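Local coordinates for protein ATP phosphoribosyltransferase regulatory subunit (Bacillus halodurans, PDB 3OD1) that probably serves, together with the HisG subunit, in the first step of histidine biosynthesis and may let histidine feed back on ATP phosphoribosyltransferase activity, at residues B[17-20]-B[21-25]; B[25-28]-B[29-33]; B[134-138]-B[139-143]; B[249-252]-B[253-256]; B[346-349]-B[350-354]. All blocks are in the same frame, centred on the assembly; numbering follows the deposited sequence.

In the fold
All five interactions are local, each made between residues a few positions apart. Interactions 1 and 2 share K25 and follow one another along helix 21-40, the first a surface contact at its start, the second a partly buried run of turns ending in a lysine-aspartate salt bridge. Interactions 3 and 4 lie about 12 Å apart between centres and touch, L252 and K251 packing on the start of helix 139-155; one is a polar cap, the other mainly apolar. Interaction 5 sits in the C-terminal domain, about 64 Å from interaction 4 between centres, and carries an arginine-glutamate pair. Every one of them also touches the second subunit.

Interaction 1 of 5, residues B[17-20]-B[21-25]; sequences RDTL and PEWYK
T19 reaches the first turn of helix 21-40 through its methyl. Its CB carries two branches that part company: OG1 goes to E47 of the second subunit, while CG2, placed anti to the backbone N, turns to the helix. There CG2 meets W23 CE3 at 3.4 Å, approaching the indole obliquely, and lies 3.9 Å from Y24 CB, near the plane of the tyrosine ring at its edge. Threonine suits this place because one small side chain offers a hydroxyl to the neighbouring subunit and a methyl to two aromatic residues.

L20 occupies the N-cap position, and its carbonyl opens the helix: Y24 N donates to L20 O at 2.9 Å, with an N-H...O angle of 156°. P21 follows as the first helical residue, where the missing N-H costs nothing, since the helix has no carbonyl a turn earlier to receive it, and the ring already fixes phi near the helical value. One turn on, K25 N bonds to P21 O at 3.1 Å.

Across the dimer interface L20 packs on L92, P21 on I46 and Y24 on M45, all of the second subunit. E22 bends at its second torsion (67°), and its carboxylate forms a salt bridge with R100 of that subunit.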
loop_
_atom_site.group_PDB
_atom_site.type_symbol
_atom_site.label_atom_id
_atom_site.label_comp_id
_atom_site.label_asym_id
_atom_site.label_seq_id
_atom_site.Cartn_x
_atom_site.Cartn_y
_atom_site.Cartn_z
ATOM N N ARG B 17 4.047 -7.466 11.338
ATOM C CA ARG B 17 5.134 -8.159 10.654
ATOM C C ARG B 17 5.836 -7.241 9.675
ATOM O O ARG B 17 5.187 -6.454 8.983
ATOM C CB ARG B 17 4.598 -9.358 9.855
ATOM C CG ARG B 17 3.845 -10.426 10.670
ATOM C CD ARG B 17 3.141 -11.428 9.737
ATOM N NE ARG B 17 2.175 -10.751 8.861
ATOM C CZ ARG B 17 1.579 -11.296 7.798
ATOM N NH1 ARG B 17 0.722 -10.577 7.082
ATOM N NH2 ARG B 17 1.833 -12.551 7.445
ATOM N N ASP B 18 7.157 -7.358 9.595
ATOM C CA ASP B 18 7.925 -6.647 8.579
ATOM C C ASP B 18 7.865 -7.438 7.282
ATOM O O ASP B 18 7.576 -8.632 7.305
ATOM C CB ASP B 18 9.376 -6.480 9.012
ATOM C CG ASP B 18 9.555 -5.409 10.064
ATOM O OD1 ASP B 18 8.831 -4.391 10.005
ATOM O OD2 ASP B 18 10.427 -5.580 10.947
ATOM N N THR B 19 8.125 -6.779 6.156
ATOM C CA THR B 19 8.246 -7.464 4.865
ATOM C C THR B 19 9.645 -7.242 4.302
ATOM O O THR B 19 9.970 -6.154 3.822
ATOM C CB THR B 19 7.200 -6.969 3.832
ATOM O OG1 THR B 19 5.883 -7.040 4.391
ATOM C CG2 THR B 19 7.249 -7.805 2.548
ATOM N N LEU B 20 10.477 -8.274 4.371
ATOM C CA LEU B 20 11.840 -8.199 3.880
ATOM C C LEU B 20 11.904 -8.142 2.346
ATOM O O LEU B 20 10.930 -8.498 1.667
ATOM C CB LEU B 20 12.654 -9.366 4.441
ATOM C CG LEU B 20 12.600 -9.440 5.971
ATOM C CD1 LEU B 20 13.373 -10.648 6.488
ATOM C CD2 LEU B 20 13.124 -8.153 6.599
ATOM N N PRO B 21 13.057 -7.726 1.799
ATOM C CA PRO B 21 13.220 -7.420 0.371
ATOM C C PRO B 21 12.835 -8.554 -0.574
ATOM O O PRO B 21 12.160 -8.292 -1.561
ATOM C CB PRO B 21 14.709 -7.139 0.248
ATOM C CG PRO B 21 15.138 -6.756 1.624
ATOM C CD PRO B 21 14.333 -7.595 2.526
ATOM N N GLU B 22 13.259 -9.784 -0.299
ATOM C CA GLU B 22 12.979 -10.899 -1.220
ATOM C C GLU B 22 11.505 -11.262 -1.236
ATOM O O GLU B 22 10.919 -11.475 -2.296
ATOM C CB GLU B 22 13.808 -12.131 -0.858
ATOM C CG GLU B 22 15.256 -11.824 -0.504
ATOM C CD GLU B 22 15.407 -11.022 0.794
ATOM O OE1 GLU B 22 16.097 -9.986 0.755
ATOM O OE2 GLU B 22 14.845 -11.416 1.843
ATOM N N TRP B 23 10.900 -11.350 -0.054
ATOM C CA TRP B 23 9.480 -11.617 0.027
ATOM C C TRP B 23 8.689 -10.494 -0.645
ATOM O O TRP B 23 7.671 -10.726 -1.306
ATOM C CB TRP B 23 9.046 -11.760 1.489
ATOM C CG TRP B 23 7.752 -12.527 1.654
ATOM C CD1 TRP B 23 7.622 -13.866 1.881
ATOM C CD2 TRP B 23 6.412 -12.000 1.602
ATOM N NE1 TRP B 23 6.292 -14.205 1.975
ATOM C CE2 TRP B 23 5.530 -13.080 1.807
ATOM C CE3 TRP B 23 5.879 -10.723 1.400
ATOM C CZ2 TRP B 23 4.142 -12.923 1.818
ATOM C CZ3 TRP B 23 4.497 -10.567 1.411
ATOM C CH2 TRP B 23 3.646 -11.661 1.618
ATOM N N TYR B 24 9.137 -9.263 -0.456
ATOM C CA TYR B 24 8.459 -8.133 -1.082
ATOM C C TYR B 24 8.423 -8.276 -2.599
ATOM O O TYR B 24 7.372 -8.083 -3.208
ATOM C CB TYR B 24 9.131 -6.795 -0.728
ATOM C CG TYR B 24 8.375 -5.632 -1.328
ATOM C CD1 TYR B 24 7.431 -4.939 -0.585
ATOM C CD2 TYR B 24 8.568 -5.263 -2.652
ATOM C CE1 TYR B 24 6.726 -3.892 -1.135
ATOM C CE2 TYR B 24 7.861 -4.213 -3.213
ATOM C CZ TYR B 24 6.944 -3.536 -2.449
ATOM O OH TYR B 24 6.233 -2.493 -2.996
ATOM N N LYS B 25 9.573 -8.580 -3.208
ATOM C CA LYS B 25 9.654 -8.676 -4.665
ATOM C C LYS B 25 8.732 -9.769 -5.193
ATOM O O LYS B 25 8.075 -9.587 -6.213
ATOM C CB LYS B 25 11.077 -8.989 -5.139
ATOM C CG LYS B 25 12.125 -7.919 -4.840
ATOM C CD LYS B 25 13.432 -8.192 -5.601
ATOM C CE LYS B 25 14.606 -7.344 -5.078
ATOM N NZ LYS B 25 15.264 -7.937 -3.862
#

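Interaction 2 of 5, residues B[25-28]-B[29-33]; sequences KTKK and NICDQ
K28 and D32, one helical turn apart, form the ionic part of this contact. The lysine NZ donates to D32 OD2 at 2.9 Å, using the syn lone pair of that oxygen. K28 runs out with its CG anti to the backbone N (chi1 178°) and then bends at its last torsion (59°), which brings the ammonium back to OD2; CE also comes to 3.5 Å from D32 OD2. Long and flexible, lysine suits an exposed position from which it must reach the next turn.

Backbone bonds make up the second group. N29, I30, C31 and D32 each donate to the carbonyl four residues earlier, the shortest being D32 N to K28 O at 2.8 Å. A water adds to them: it donates to T26 O at 2.8 Å and accepts from N29 ND2 at 3.1 Å, tying the asparagine amide to the preceding turn.

Apolar contacts are looser. T26 CG2 lies 4.2 Å from I30 CD1, and C31 SG is 4.1 Å from K27 CG on the buried side. The ammonium of K27 turns elsewhere, to E47 of the second subunit.

The amphipathic helix 21-40 thus packs I30 on L323 and L327, and both K27 and C31 on I320, all from helix 320-327; K27 also bridges to E127 on strand 125-134, while K28 and N29 lie on the exposed side.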
loop_
_atom_site.group_PDB
_atom_site.type_symbol
_atom_site.label_atom_id
_atom_site.label_comp_id
_atom_site.label_asym_id
_atom_site.label_seq_id
_atom_site.Cartn_x
_atom_site.Cartn_y
_atom_site.Cartn_z
ATOM N N LYS B 25 9.573 -8.580 -3.208
ATOM C CA LYS B 25 9.654 -8.676 -4.665
ATOM C C LYS B 25 8.732 -9.769 -5.193
ATOM O O LYS B 25 8.075 -9.587 -6.213
ATOM C CB LYS B 25 11.077 -8.989 -5.139
ATOM C CG LYS B 25 12.125 -7.919 -4.840
ATOM C CD LYS B 25 13.432 -8.192 -5.601
ATOM C CE LYS B 25 14.606 -7.344 -5.078
ATOM N NZ LYS B 25 15.264 -7.937 -3.862
ATOM N N THR B 26 8.732 -10.913 -4.518
ATOM C CA THR B 26 7.887 -12.042 -4.911
ATOM C C THR B 26 6.408 -11.682 -4.859
ATOM O O THR B 26 5.667 -11.954 -5.798
ATOM C CB THR B 26 8.137 -13.257 -4.008
ATOM O OG1 THR B 26 9.515 -13.616 -4.102
ATOM C CG2 THR B 26 7.274 -14.458 -4.445
ATOM N N LYS B 27 5.993 -11.069 -3.758
ATOM C CA LYS B 27 4.605 -10.693 -3.563
ATOM C C LYS B 27 4.216 -9.635 -4.582
ATOM O O LYS B 27 3.126 -9.688 -5.165
ATOM C CB LYS B 27 4.388 -10.191 -2.139
ATOM C CG LYS B 27 3.107 -9.439 -1.927
ATOM C CD LYS B 27 3.377 -8.104 -1.248
ATOM C CE LYS B 27 2.974 -6.943 -2.149
ATOM N NZ LYS B 27 3.048 -5.628 -1.433
ATOM N N LYS B 28 5.118 -8.685 -4.825
ATOM C CA LYS B 28 4.829 -7.627 -5.781
ATOM C C LYS B 28 4.595 -8.181 -7.179
ATOM O O LYS B 28 3.613 -7.809 -7.832
ATOM C CB LYS B 28 5.925 -6.575 -5.820
ATOM C CG LYS B 28 5.665 -5.473 -6.844
ATOM C CD LYS B 28 6.814 -4.482 -6.859
ATOM C CE LYS B 28 6.962 -3.808 -8.213
ATOM N NZ LYS B 28 5.722 -3.086 -8.582
ATOM N N ASN B 29 5.484 -9.058 -7.643
ATOM C CA ASN B 29 5.300 -9.647 -8.968
ATOM C C ASN B 29 3.940 -10.334 -9.074
ATOM O O ASN B 29 3.211 -10.148 -10.057
ATOM C CB ASN B 29 6.395 -10.659 -9.299
ATOM C CG ASN B 29 6.087 -11.449 -10.571
ATOM O OD1 ASN B 29 5.931 -10.871 -11.648
ATOM N ND2 ASN B 29 5.980 -12.771 -10.446
ATOM N N ILE B 30 3.605 -11.136 -8.066
ATOM C CA ILE B 30 2.307 -11.822 -8.032
ATOM C C ILE B 30 1.137 -10.833 -8.128
ATOM O O ILE B 30 0.265 -10.979 -8.982
ATOM C CB ILE B 30 2.189 -12.750 -6.793
ATOM C CG1 ILE B 30 3.117 -13.952 -6.970
ATOM C CG2 ILE B 30 0.740 -13.201 -6.566
ATOM C CD1 ILE B 30 3.284 -14.804 -5.729
ATOM N N CYS B 31 1.135 -9.806 -7.285
ATOM C CA CYS B 31 0.040 -8.831 -7.284
ATOM C C CYS B 31 -0.063 -8.057 -8.587
ATOM O O CYS B 31 -1.165 -7.796 -9.071
ATOM C CB CYS B 31 0.180 -7.857 -6.119
ATOM S SG CYS B 31 0.022 -8.658 -4.531
ATOM N N ASP B 32 1.087 -7.684 -9.144
ATOM C CA ASP B 32 1.124 -6.959 -10.410
ATOM C C ASP B 32 0.531 -7.781 -11.554
ATOM O O ASP B 32 -0.160 -7.243 -12.410
ATOM C CB ASP B 32 2.542 -6.530 -10.758
ATOM C CG ASP B 32 3.043 -5.385 -9.880
ATOM O OD1 ASP B 32 2.294 -4.883 -9.006
ATOM O OD2 ASP B 32 4.206 -5.004 -10.070
ATOM N N GLN B 33 0.779 -9.082 -11.555
ATOM C CA GLN B 33 0.156 -9.952 -12.551
ATOM C C GLN B 33 -1.364 -9.976 -12.388
ATOM O O GLN B 33 -2.108 -9.882 -13.371
ATOM C CB GLN B 33 0.744 -11.359 -12.472
ATOM C CG GLN B 33 2.213 -11.401 -12.910
ATOM C CD GLN B 33 2.378 -10.994 -14.366
ATOM O OE1 GLN B 33 1.562 -11.358 -15.214
ATOM N NE2 GLN B 33 3.428 -10.235 -14.663
HETATM O O HOH W 1 6.471 -13.854 -7.635
#

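Interaction 3 of 5, residues B[134-138]-B[139-143]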
loop_
_atom_site.group_PDB
_atom_site.type_symbol
_atom_site.label_atom_id
_atom_site.label_comp_id
_atom_site.label_asym_id
_atom_site.label_seq_id
_atom_site.Cartn_x
_atom_site.Cartn_y
_atom_site.Cartn_z
ATOM N N ILE B 134 -20.814 -4.058 -8.902
ATOM C CA ILE B 134 -21.981 -3.602 -8.159
ATOM C C ILE B 134 -23.085 -3.135 -9.088
ATOM O O ILE B 134 -22.848 -2.350 -9.996
ATOM C CB ILE B 134 -21.624 -2.446 -7.215
ATOM C CG1 ILE B 134 -20.550 -2.889 -6.218
ATOM C CG2 ILE B 134 -22.875 -1.964 -6.470
ATOM C CD1 ILE B 134 -19.774 -1.723 -5.641
ATOM N N GLY B 135 -24.291 -3.639 -8.864
ATOM C CA GLY B 135 -25.441 -3.204 -9.639
ATOM C C GLY B 135 -25.769 -4.062 -10.849
ATOM O O GLY B 135 -26.539 -3.643 -11.704
ATOM N N ASP B 136 -25.190 -5.252 -10.930
ATOM C CA ASP B 136 -25.479 -6.168 -12.040
ATOM C C ASP B 136 -25.862 -7.517 -11.455
ATOM O O ASP B 136 -25.030 -8.232 -10.888
ATOM C CB ASP B 136 -24.281 -6.271 -12.991
ATOM C CG ASP B 136 -24.534 -7.194 -14.184
ATOM O OD1 ASP B 136 -25.496 -7.991 -14.170
ATOM O OD2 ASP B 136 -23.753 -7.117 -15.155
ATOM N N GLY B 137 -27.145 -7.848 -11.567
ATOM C CA GLY B 137 -27.671 -9.053 -10.951
ATOM C C GLY B 137 -27.723 -10.283 -11.836
ATOM O O GLY B 137 -28.304 -11.296 -11.438
ATOM N N THR B 138 -27.108 -10.216 -13.016
ATOM C CA THR B 138 -27.213 -11.318 -13.979
ATOM C C THR B 138 -26.300 -12.509 -13.658
ATOM O O THR B 138 -25.310 -12.379 -12.936
ATOM C CB THR B 138 -26.891 -10.849 -15.415
ATOM O OG1 THR B 138 -25.546 -10.362 -15.465
ATOM C CG2 THR B 138 -27.854 -9.741 -15.860
ATOM N N ALA B 139 -26.650 -13.674 -14.201
ATOM C CA ALA B 139 -25.757 -14.826 -14.194
ATOM C C ALA B 139 -24.452 -14.475 -14.905
ATOM O O ALA B 139 -23.406 -15.045 -14.612
ATOM C CB ALA B 139 -26.430 -16.032 -14.867
ATOM N N SER B 140 -24.519 -13.539 -15.849
ATOM C CA SER B 140 -23.322 -13.070 -16.551
ATOM C C SER B 140 -22.320 -12.499 -15.552
ATOM O O SER B 140 -21.118 -12.762 -15.632
ATOM C CB SER B 140 -23.683 -12.001 -17.593
ATOM O OG SER B 140 -24.469 -12.558 -18.631
ATOM N N ALA B 141 -22.838 -11.729 -14.603
ATOM C CA ALA B 141 -22.020 -11.072 -13.595
ATOM C C ALA B 141 -21.457 -12.085 -12.598
ATOM O O ALA B 141 -20.282 -11.997 -12.229
ATOM C CB ALA B 141 -22.840 -10.015 -12.878
ATOM N N ASP B 142 -22.296 -13.024 -12.149
ATOM C CA ASP B 142 -21.841 -14.131 -11.294
ATOM C C ASP B 142 -20.649 -14.860 -11.932
ATOM O O ASP B 142 -19.620 -15.069 -11.298
ATOM C CB ASP B 142 -22.968 -15.143 -11.074
ATOM C CG ASP B 142 -24.031 -14.656 -10.096
ATOM O OD1 ASP B 142 -23.809 -13.649 -9.392
ATOM O OD2 ASP B 142 -25.090 -15.312 -10.026
ATOM N N GLY B 143 -20.805 -15.249 -13.194
ATOM C CA GLY B 143 -19.751 -15.952 -13.915
ATOM C C GLY B 143 -18.523 -15.099 -14.149
ATOM O O GLY B 143 -17.393 -15.588 -14.074
#
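The methyl of A141 sits over the face of the D136 carboxylate, with D136 CG 3.5 Å from A141 CB. That same carboxylate holds T138: its OD1 takes two donors that come from the same face of its plane. T138 N donates to D136 OD1 at 3.0 Å, nearly straight at 166°, and T138 OG1 donates to it at 2.7 Å from the syn side, somewhat out of the carboxylate plane. The second bond orients the hydroxyl, so that T138 OG1 accepts from A141 N at 3.2 Å; the first holds the backbone.

Such an arrangement is an Asx turn leading into a helix N-cap: the aspartate folds the loop after strand 125-134, and T138 caps helix 139-155. The threonine has its OG1 between backbone N and carbonyl carbon (chi1 61°), a position from which one oxygen reaches both D136 and A141 N. T138 O takes the first full helical bond, from D142 N at 3.2 Å; A141 N also approaches it, but that bond is weak.

Alanine suits position 141, its single methyl being enough to lie on the carboxylate face. D136 OD2 bonds to Q368 of the second subunit, S140 OG to D369 of the same subunit, and D142 forms a salt bridge with R299.

Interaction 4 of 5, residues B[249-252]-B[253-256]; sequences MTKL and YEVL
Four successive i to i+4 hydrogen bonds join residues 249-252 to 253-256, from Y253 N to M249 O through to L256 N to L252 O, the first and last both 3.0 Å long. On this regular frame the side chains sort by face. L252 and L256, one turn apart, form the apolar face, L252 CG lying 4.2 Å from L256 CD1. Both are buried, and leucine fits because its branched tip packs on I146 of helix 139-155 and I165 of strand 162-167.

V255 packs on R348 of the second subunit, and its chi1 of 177° sets CG2 beside the backbone N and toward the preceding turn, 3.2 Å from K251 O. E254 also leans back, with a longer chain: its CG comes within 3.3 Å of T250 O, and the carboxylate continues outward at the exposed face, 6.5 Å from K251 NZ to E254 OE1, too far for a salt bridge. K251 extends instead to N345 of the second subunit, and T250 turns its hydroxyl back to A247 O.

Selenomethionine M249 reaches H167 and I230. The whole is the pattern of an amphipathic helix, with helix 240-258 laid against helix 139-155 and the large mixed sheet of the synthetase-like core.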
loop_
_atom_site.group_PDB
_atom_site.type_symbol
_atom_site.label_atom_id
_atom_site.label_comp_id
_atom_site.label_asym_id
_atom_site.label_seq_id
_atom_site.Cartn_x
_atom_site.Cartn_y
_atom_site.Cartn_z
HETATM N N MSE B 249 -27.357 -21.771 -10.171
HETATM C CA MSE B 249 -26.144 -22.564 -10.241
HETATM C C MSE B 249 -25.950 -23.208 -11.606
HETATM O O MSE B 249 -24.833 -23.256 -12.115
HETATM C CB MSE B 249 -26.058 -23.577 -9.098
HETATM C CG MSE B 249 -25.181 -23.051 -7.947
HETATM SE SE MSE B 249 -25.189 -24.199 -6.381
HETATM C CE MSE B 249 -27.118 -24.447 -6.212
ATOM N N THR B 250 -27.029 -23.679 -12.217
ATOM C CA THR B 250 -26.908 -24.311 -13.526
ATOM C C THR B 250 -26.555 -23.293 -14.608
ATOM O O THR B 250 -25.689 -23.543 -15.445
ATOM C CB THR B 250 -28.183 -25.094 -13.927
ATOM O OG1 THR B 250 -29.234 -24.177 -14.256
ATOM C CG2 THR B 250 -28.624 -25.984 -12.782
ATOM N N LYS B 251 -27.227 -22.151 -14.608
ATOM C CA LYS B 251 -26.851 -21.114 -15.557
ATOM C C LYS B 251 -25.436 -20.586 -15.297
ATOM O O LYS B 251 -24.706 -20.265 -16.239
ATOM C CB LYS B 251 -27.849 -19.963 -15.584
ATOM C CG LYS B 251 -27.475 -18.939 -16.642
ATOM C CD LYS B 251 -28.650 -18.093 -17.087
ATOM C CE LYS B 251 -28.254 -17.228 -18.281
ATOM N NZ LYS B 251 -29.293 -16.212 -18.606
ATOM N N LEU B 252 -25.050 -20.497 -14.025
ATOM C CA LEU B 252 -23.694 -20.079 -13.664
ATOM C C LEU B 252 -22.662 -21.016 -14.282
ATOM O O LEU B 252 -21.667 -20.567 -14.859
ATOM C CB LEU B 252 -23.517 -20.050 -12.143
ATOM C CG LEU B 252 -22.107 -19.745 -11.651
ATOM C CD1 LEU B 252 -21.607 -18.449 -12.281
ATOM C CD2 LEU B 252 -22.072 -19.687 -10.120
ATOM N N TYR B 253 -22.906 -22.321 -14.178
ATOM C CA TYR B 253 -21.975 -23.296 -14.738
ATOM C C TYR B 253 -21.875 -23.125 -16.252
ATOM O O TYR B 253 -20.798 -23.222 -16.816
ATOM C CB TYR B 253 -22.364 -24.741 -14.377
ATOM C CG TYR B 253 -21.317 -25.749 -14.802
ATOM C CD1 TYR B 253 -20.101 -25.839 -14.128
ATOM C CD2 TYR B 253 -21.526 -26.591 -15.886
ATOM C CE1 TYR B 253 -19.126 -26.740 -14.514
ATOM C CE2 TYR B 253 -20.556 -27.506 -16.281
ATOM C CZ TYR B 253 -19.356 -27.572 -15.591
ATOM O OH TYR B 253 -18.378 -28.465 -15.968
ATOM N N GLU B 254 -23.009 -22.870 -16.899
ATOM C CA GLU B 254 -23.037 -22.646 -18.341
ATOM C C GLU B 254 -22.183 -21.448 -18.731
ATOM O O GLU B 254 -21.403 -21.517 -19.688
ATOM C CB GLU B 254 -24.484 -22.448 -18.833
ATOM C CG GLU B 254 -25.336 -23.705 -18.757
ATOM C CD GLU B 254 -26.806 -23.459 -19.097
ATOM O OE1 GLU B 254 -27.186 -22.301 -19.389
ATOM O OE2 GLU B 254 -27.583 -24.433 -19.059
ATOM N N VAL B 255 -22.333 -20.350 -17.990
ATOM C CA VAL B 255 -21.520 -19.153 -18.211
ATOM C C VAL B 255 -20.034 -19.454 -18.061
ATOM O O VAL B 255 -19.217 -19.014 -18.871
ATOM C CB VAL B 255 -21.892 -18.010 -17.239
ATOM C CG1 VAL B 255 -20.975 -16.808 -17.457
ATOM C CG2 VAL B 255 -23.360 -17.604 -17.410
ATOM N N LEU B 256 -19.674 -20.205 -17.027
ATOM C CA LEU B 256 -18.261 -20.539 -16.809
ATOM C C LEU B 256 -17.705 -21.396 -17.953
ATOM O O LEU B 256 -16.534 -21.261 -18.343
ATOM C CB LEU B 256 -18.069 -21.218 -15.445
ATOM C CG LEU B 256 -18.327 -20.298 -14.246
ATOM C CD1 LEU B 256 -18.274 -21.055 -12.930
ATOM C CD2 LEU B 256 -17.312 -19.157 -14.260
#

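Interaction 5 of 5, residues B[346-349]-B[350-354]; sequences ERRF and EAIEL
R347 and E350 hold each other side-on at the start of helix 348-359. R347 NE donates to E350 OE1 at 3.0 Å and R347 NH2 to E350 OE2 at 2.9 Å. Both oxygens lie close to the guanidinium plane, yet the two flat groups are turned 44° apart, OE1 being met from above the carboxylate plane. R347 bends at its third torsion (73°), which swings the guanidinium alongside the extended glutamate. The pair belongs to the solvent side, where charged groups suit because they can satisfy each other and still meet water.

The packed side lies round A351 and I352, both buried. I352 CD1 rests 3.8 Å from R348 CG, the two side chains running side by side. I352 touches L367, and the small A351 fits against I341, F343 and L367 of this beta-alpha-beta unit and C389 of neighbouring strand 385-389 in the same parallel sheet. Looser is the flank where the exposed F349 ring brings CZ only to 4.5 Å from E353 CG. R348, F349 and I352 all pack on S258 of the second subunit.

Because R347 NH1 also bonds to I390 O, the guanidinium is held by two partners, and its charge would probably help keep E350 ionised near the helix start.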
loop_
_atom_site.group_PDB
_atom_site.type_symbol
_atom_site.label_atom_id
_atom_site.label_comp_id
_atom_site.label_asym_id
_atom_site.label_seq_id
_atom_site.Cartn_x
_atom_site.Cartn_y
_atom_site.Cartn_z
ATOM N N GLU B 346 39.110 9.719 -8.075
ATOM C CA GLU B 346 39.636 10.141 -9.369
ATOM C C GLU B 346 38.844 9.632 -10.562
ATOM O O GLU B 346 38.855 10.256 -11.618
ATOM C CB GLU B 346 41.109 9.751 -9.505
ATOM C CG GLU B 346 42.013 10.471 -8.530
ATOM C CD GLU B 346 43.442 9.971 -8.581
ATOM O OE1 GLU B 346 44.233 10.334 -7.683
ATOM O OE2 GLU B 346 43.774 9.209 -9.517
ATOM N N ARG B 347 38.156 8.507 -10.403
ATOM C CA ARG B 347 37.353 7.972 -11.502
ATOM C C ARG B 347 35.841 8.076 -11.256
ATOM O O ARG B 347 35.059 7.333 -11.849
ATOM C CB ARG B 347 37.751 6.525 -11.813
ATOM C CG ARG B 347 39.195 6.377 -12.246
ATOM C CD ARG B 347 39.600 4.922 -12.357
ATOM N NE ARG B 347 39.023 4.269 -13.529
ATOM C CZ ARG B 347 39.304 3.020 -13.897
ATOM N NH1 ARG B 347 40.155 2.293 -13.185
ATOM N NH2 ARG B 347 38.740 2.498 -14.978
ATOM N N ARG B 348 35.437 9.000 -10.387
ATOM C CA ARG B 348 34.024 9.185 -10.067
ATOM C C ARG B 348 33.186 9.584 -11.283
ATOM O O ARG B 348 32.070 9.092 -11.475
ATOM C CB ARG B 348 33.840 10.223 -8.951
ATOM C CG ARG B 348 32.366 10.503 -8.646
ATOM C CD ARG B 348 32.176 11.546 -7.564
ATOM N NE ARG B 348 32.761 12.830 -7.935
ATOM C CZ ARG B 348 33.619 13.502 -7.172
ATOM N NH1 ARG B 348 33.980 13.007 -5.994
ATOM N NH2 ARG B 348 34.113 14.666 -7.582
ATOM N N PHE B 349 33.711 10.481 -12.107
ATOM C CA PHE B 349 32.939 10.910 -13.260
ATOM C C PHE B 349 32.752 9.729 -14.199
ATOM O O PHE B 349 31.657 9.490 -14.701
ATOM C CB PHE B 349 33.608 12.079 -13.982
ATOM C CG PHE B 349 32.741 12.696 -15.040
ATOM C CD1 PHE B 349 31.558 13.341 -14.689
ATOM C CD2 PHE B 349 33.094 12.620 -16.384
ATOM C CE1 PHE B 349 30.745 13.907 -15.655
ATOM C CE2 PHE B 349 32.288 13.182 -17.360
ATOM C CZ PHE B 349 31.109 13.829 -16.995
ATOM N N GLU B 350 33.827 8.980 -14.415
ATOM C CA GLU B 350 33.766 7.793 -15.255
ATOM C C GLU B 350 32.719 6.799 -14.770
ATOM O O GLU B 350 31.919 6.292 -15.559
ATOM C CB GLU B 350 35.133 7.111 -15.331
ATOM C CG GLU B 350 35.089 5.743 -16.002
ATOM C CD GLU B 350 36.405 5.005 -15.893
ATOM O OE1 GLU B 350 37.428 5.667 -15.613
ATOM O OE2 GLU B 350 36.413 3.768 -16.085
ATOM N N ALA B 351 32.730 6.508 -13.475
ATOM C CA ALA B 351 31.784 5.538 -12.917
ATOM C C ALA B 351 30.336 6.016 -12.995
ATOM O O ALA B 351 29.432 5.238 -13.318
ATOM C CB ALA B 351 32.157 5.191 -11.476
ATOM N N ILE B 352 30.108 7.281 -12.673
ATOM C CA ILE B 352 28.768 7.843 -12.785
ATOM C C ILE B 352 28.248 7.688 -14.217
ATOM O O ILE B 352 27.128 7.226 -14.436
ATOM C CB ILE B 352 28.716 9.325 -12.351
ATOM C CG1 ILE B 352 28.765 9.426 -10.823
ATOM C CG2 ILE B 352 27.444 10.000 -12.901
ATOM C CD1 ILE B 352 28.931 10.823 -10.287
ATOM N N GLU B 353 29.070 8.049 -15.197
ATOM C CA GLU B 353 28.647 7.926 -16.583
ATOM C C GLU B 353 28.436 6.464 -16.950
ATOM O O GLU B 353 27.489 6.122 -17.656
ATOM C CB GLU B 353 29.632 8.606 -17.540
ATOM C CG GLU B 353 29.137 9.965 -18.051
ATOM C CD GLU B 353 27.753 9.889 -18.694
ATOM O OE1 GLU B 353 27.515 8.962 -19.499
ATOM O OE2 GLU B 353 26.902 10.761 -18.399
ATOM N N LEU B 354 29.312 5.594 -16.467
ATOM C CA LEU B 354 29.124 4.172 -16.700
ATOM C C LEU B 354 27.768 3.718 -16.150
ATOM O O LEU B 354 26.993 3.065 -16.847
ATOM C CB LEU B 354 30.263 3.369 -16.082
ATOM C CG LEU B 354 30.129 1.852 -16.174
ATOM C CD1 LEU B 354 29.860 1.414 -17.610
ATOM C CD2 LEU B 354 31.382 1.184 -15.628
#